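Local atomic coordinates of putative NADPH-dependent oxidoreductase (Desulfitobacterium hafniense DCB-2, PDB entry 3DB2), a protein that probably catalyses an NADPH-dependent oxidation or reduction, with a Rossmann-fold nucleotide-binding domain joined to a GFO/IDH/MocA-type C-terminal domain. Residues S149-E157 with L182-L193. Numbering follows the deposited sequence.
Sequences SIEAVFSNE and LGVHQIDNLQFL
F154 and L182 meet where strand 149-155 passes the start of helix 183-193. With CG anti to the backbone N (chi1 -164°), the F154 ring reaches across to the helix. L182 CD2 sits over the centre of one ring face, 3.9 Å from the F154 ring centroid in a CH-pi contact, and H185 CD2 lies at the edge of the F154 ring, near its plane, in an offset edge-to-face pair, the planes at 69°. F241 and F258 add further aromatic contacts to F154.

One turn on, Q186 bends at chi2, laying its amide beside A152 CB and sending Q186 NE2 to V153 O, 3.1 Å away, a bond that arrives well above the carbonyl plane. The amide's other atom, Q186 OE1, accepts from N189 ND2 at 3.0 Å, so both amide atoms are engaged and the group's flip is fixed. Were this residue an alanine, V153 O would probably lose its side-chain donor, N189 ND2 would be left to S126, and a gap would open next to A152 CB. Further along, I150 and L190 run alongside in opposite senses, I150 CG2 3.6 Å from L190 CD2, and I150 CD1 meets L193 CD1.

Helix 183-193 runs nearly antiparallel to strand 149-155 (159°) and packs on the mixed sheet, consistent with the alpha/beta C-terminal domain of GFO/IDH/MocA oxidoreductases.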
loop_
_atom_site.group_PDB
_atom_site.type_symbol
_atom_site.label_atom_id
_atom_site.label_comp_id
_atom_site.label_asym_id
_atom_site.label_seq_id
_atom_site.Cartn_x
_atom_site.Cartn_y
_atom_site.Cartn_z
ATOM N N SER C 149 -10.494 -0.780 -3.651
ATOM C CA SER C 149 -9.419 -1.230 -2.760
ATOM C C SER C 149 -9.150 -0.205 -1.648
ATOM O O SER C 149 -9.514 0.960 -1.718
ATOM C CB SER C 149 -8.146 -1.489 -3.546
ATOM O OG SER C 149 -7.594 -0.331 -4.121
ATOM N N ILE C 150 -8.456 -0.696 -0.608
ATOM C CA ILE C 150 -8.023 0.119 0.509
ATOM C C ILE C 150 -6.566 -0.230 0.823
ATOM O O ILE C 150 -6.174 -1.372 0.685
ATOM C CB ILE C 150 -8.893 -0.064 1.757
ATOM C CG1 ILE C 150 -10.309 0.478 1.583
ATOM C CG2 ILE C 150 -8.218 0.538 2.996
ATOM C CD1 ILE C 150 -11.199 0.102 2.752
ATOM N N GLU C 151 -5.783 0.782 1.230
ATOM C CA GLU C 151 -4.425 0.542 1.693
ATOM C C GLU C 151 -4.290 1.100 3.117
ATOM O O GLU C 151 -4.581 2.276 3.272
ATOM C CB GLU C 151 -3.373 1.218 0.810
ATOM C CG GLU C 151 -3.523 0.806 -0.640
ATOM C CD GLU C 151 -2.974 1.870 -1.583
ATOM O OE1 GLU C 151 -2.718 3.019 -1.163
ATOM O OE2 GLU C 151 -2.854 1.520 -2.782
ATOM N N ALA C 152 -3.917 0.265 4.053
ATOM C CA ALA C 152 -3.829 0.635 5.461
ATOM C C ALA C 152 -2.391 0.419 5.920
ATOM O O ALA C 152 -1.761 -0.542 5.457
ATOM C CB ALA C 152 -4.781 -0.189 6.304
ATOM N N VAL C 153 -1.874 1.292 6.773
ATOM C CA VAL C 153 -0.499 1.123 7.237
ATOM C C VAL C 153 -0.466 1.422 8.734
ATOM O O VAL C 153 -1.111 2.378 9.150
ATOM C CB VAL C 153 0.484 2.065 6.532
ATOM C CG1 VAL C 153 1.889 1.991 7.120
ATOM C CG2 VAL C 153 0.521 1.753 5.038
ATOM N N PHE C 154 0.274 0.626 9.489
ATOM C CA PHE C 154 0.498 0.981 10.900
ATOM C C PHE C 154 1.964 0.542 11.164
ATOM O O PHE C 154 2.319 -0.614 11.082
ATOM C CB PHE C 154 -0.503 0.393 11.838
ATOM C CG PHE C 154 -0.558 1.012 13.245
ATOM C CD1 PHE C 154 0.362 1.930 13.681
ATOM C CD2 PHE C 154 -1.581 0.614 14.107
ATOM C CE1 PHE C 154 0.332 2.505 14.953
ATOM C CE2 PHE C 154 -1.637 1.164 15.376
ATOM C CZ PHE C 154 -0.683 2.078 15.793
ATOM N N SER C 155 2.790 1.542 11.441
ATOM C CA SER C 155 4.202 1.319 11.673
ATOM C C SER C 155 4.758 2.234 12.770
ATOM O O SER C 155 4.233 3.312 13.078
ATOM C CB SER C 155 5.031 1.569 10.417
ATOM O OG SER C 155 5.106 2.958 10.134
ATOM N N ASN C 156 5.862 1.780 13.331
ATOM C CA ASN C 156 6.677 2.558 14.269
ATOM C C ASN C 156 8.038 1.872 14.365
ATOM O O ASN C 156 8.313 0.852 13.722
ATOM C CB ASN C 156 5.951 2.732 15.584
ATOM C CG ASN C 156 5.830 1.472 16.406
ATOM O OD1 ASN C 156 6.614 0.535 16.362
ATOM N ND2 ASN C 156 4.764 1.512 17.188
ATOM N N GLU C 157 8.933 2.455 15.154
ATOM C CA GLU C 157 10.325 2.012 15.128
ATOM C C GLU C 157 10.610 1.027 16.241
ATOM O O GLU C 157 11.785 0.792 16.581
ATOM C CB GLU C 157 11.148 3.302 15.225
ATOM C CG GLU C 157 11.098 3.840 16.631
ATOM C CD GLU C 157 10.006 4.837 16.950
ATOM O OE1 GLU C 157 8.943 4.865 16.292
ATOM O OE2 GLU C 157 10.239 5.618 17.910
ATOM N N LEU C 182 0.045 -3.896 16.119
ATOM C CA LEU C 182 -0.351 -2.756 15.300
ATOM C C LEU C 182 -1.445 -3.211 14.342
ATOM O O LEU C 182 -2.477 -2.554 14.207
ATOM C CB LEU C 182 0.823 -2.165 14.511
ATOM C CG LEU C 182 2.058 -1.722 15.294
ATOM C CD1 LEU C 182 3.048 -0.964 14.401
ATOM C CD2 LEU C 182 1.653 -0.868 16.481
ATOM N N GLY C 183 -1.269 -4.314 13.653
ATOM C CA GLY C 183 -2.163 -4.687 12.577
ATOM C C GLY C 183 -3.589 -4.937 13.013
ATOM O O GLY C 183 -4.519 -4.741 12.234
ATOM N N VAL C 184 -3.806 -5.422 14.255
ATOM C CA VAL C 184 -5.190 -5.785 14.604
ATOM C C VAL C 184 -6.100 -4.578 14.591
ATOM O O VAL C 184 -7.305 -4.641 14.348
ATOM C CB VAL C 184 -5.170 -6.470 15.987
ATOM C CG1 VAL C 184 -6.560 -6.551 16.599
ATOM C CG2 VAL C 184 -4.583 -7.864 15.825
ATOM N N HIS C 185 -5.513 -3.397 14.860
ATOM C CA HIS C 185 -6.257 -2.141 14.781
ATOM C C HIS C 185 -6.782 -1.911 13.360
ATOM O O HIS C 185 -7.978 -1.672 13.157
ATOM C CB HIS C 185 -5.404 -0.940 15.135
ATOM C CG HIS C 185 -5.005 -0.767 16.558
ATOM N ND1 HIS C 185 -5.709 0.019 17.442
ATOM C CD2 HIS C 185 -3.957 -1.279 17.242
ATOM C CE1 HIS C 185 -5.106 -0.020 18.611
ATOM N NE2 HIS C 185 -4.042 -0.792 18.517
ATOM N N GLN C 186 -5.839 -2.015 12.418
ATOM C CA GLN C 186 -6.215 -1.812 11.002
ATOM C C GLN C 186 -7.038 -2.949 10.441
ATOM O O GLN C 186 -7.961 -2.709 9.632
ATOM C CB GLN C 186 -4.962 -1.552 10.149
ATOM C CG GLN C 186 -4.284 -0.235 10.534
ATOM C CD GLN C 186 -4.984 1.001 10.002
ATOM O OE1 GLN C 186 -6.205 1.131 9.916
ATOM N NE2 GLN C 186 -4.161 1.978 9.664
ATOM N N ILE C 187 -6.784 -4.200 10.842
ATOM C CA ILE C 187 -7.669 -5.296 10.490
ATOM C C ILE C 187 -9.103 -5.061 10.926
ATOM O O ILE C 187 -10.082 -5.289 10.181
ATOM C CB ILE C 187 -7.137 -6.625 11.065
ATOM C CG1 ILE C 187 -5.773 -6.922 10.405
ATOM C CG2 ILE C 187 -8.136 -7.751 10.914
ATOM C CD1 ILE C 187 -5.075 -8.094 11.044
ATOM N N ASP C 188 -9.295 -4.563 12.138
ATOM C CA ASP C 188 -10.639 -4.206 12.595
ATOM C C ASP C 188 -11.166 -3.035 11.762
ATOM O O ASP C 188 -12.337 -3.130 11.344
ATOM C CB ASP C 188 -10.667 -3.872 14.079
ATOM C CG ASP C 188 -12.124 -3.687 14.503
ATOM O OD1 ASP C 188 -12.863 -4.703 14.551
ATOM O OD2 ASP C 188 -12.483 -2.524 14.751
ATOM N N ASN C 189 -10.355 -2.005 11.528
ATOM C CA ASN C 189 -10.841 -0.917 10.681
ATOM C C ASN C 189 -11.287 -1.427 9.324
ATOM O O ASN C 189 -12.307 -0.980 8.800
ATOM C CB ASN C 189 -9.786 0.183 10.509
ATOM C CG ASN C 189 -9.612 0.962 11.802
ATOM O OD1 ASN C 189 -10.498 0.967 12.656
ATOM N ND2 ASN C 189 -8.463 1.618 11.899
ATOM N N LEU C 190 -10.544 -2.347 8.734
ATOM C CA LEU C 190 -10.828 -2.850 7.390
ATOM C C LEU C 190 -12.131 -3.628 7.314
ATOM O O LEU C 190 -12.918 -3.510 6.381
ATOM C CB LEU C 190 -9.672 -3.745 6.915
ATOM C CG LEU C 190 -8.407 -2.963 6.510
ATOM C CD1 LEU C 190 -7.202 -3.887 6.380
ATOM C CD2 LEU C 190 -8.664 -2.227 5.209
ATOM N N GLN C 191 -12.406 -4.466 8.315
ATOM C CA GLN C 191 -13.658 -5.229 8.287
ATOM C C GLN C 191 -14.820 -4.379 8.773
ATOM O O GLN C 191 -15.961 -4.614 8.387
ATOM C CB GLN C 191 -13.446 -6.513 9.087
ATOM C CG GLN C 191 -12.434 -7.443 8.405
ATOM C CD GLN C 191 -12.316 -8.821 9.043
ATOM O OE1 GLN C 191 -12.622 -9.857 8.466
ATOM N NE2 GLN C 191 -11.819 -8.893 10.279
ATOM N N PHE C 192 -14.575 -3.360 9.594
ATOM C CA PHE C 192 -15.596 -2.368 9.914
ATOM C C PHE C 192 -16.063 -1.627 8.663
ATOM O O PHE C 192 -17.243 -1.421 8.364
ATOM C CB PHE C 192 -15.039 -1.374 10.921
ATOM C CG PHE C 192 -15.832 -0.097 11.083
ATOM C CD1 PHE C 192 -17.129 -0.179 11.582
ATOM C CD2 PHE C 192 -15.306 1.144 10.765
ATOM C CE1 PHE C 192 -17.875 0.970 11.740
ATOM C CE2 PHE C 192 -16.060 2.296 10.896
ATOM C CZ PHE C 192 -17.352 2.189 11.388
ATOM N N LEU C 193 -15.083 -1.201 7.859
ATOM C CA LEU C 193 -15.368 -0.424 6.656
ATOM C C LEU C 193 -15.967 -1.272 5.538
ATOM O O LEU C 193 -16.933 -0.806 4.910
ATOM C CB LEU C 193 -14.088 0.257 6.194
ATOM C CG LEU C 193 -13.478 1.346 7.072
ATOM C CD1 LEU C 193 -12.241 1.930 6.386
ATOM C CD2 LEU C 193 -14.512 2.427 7.381
#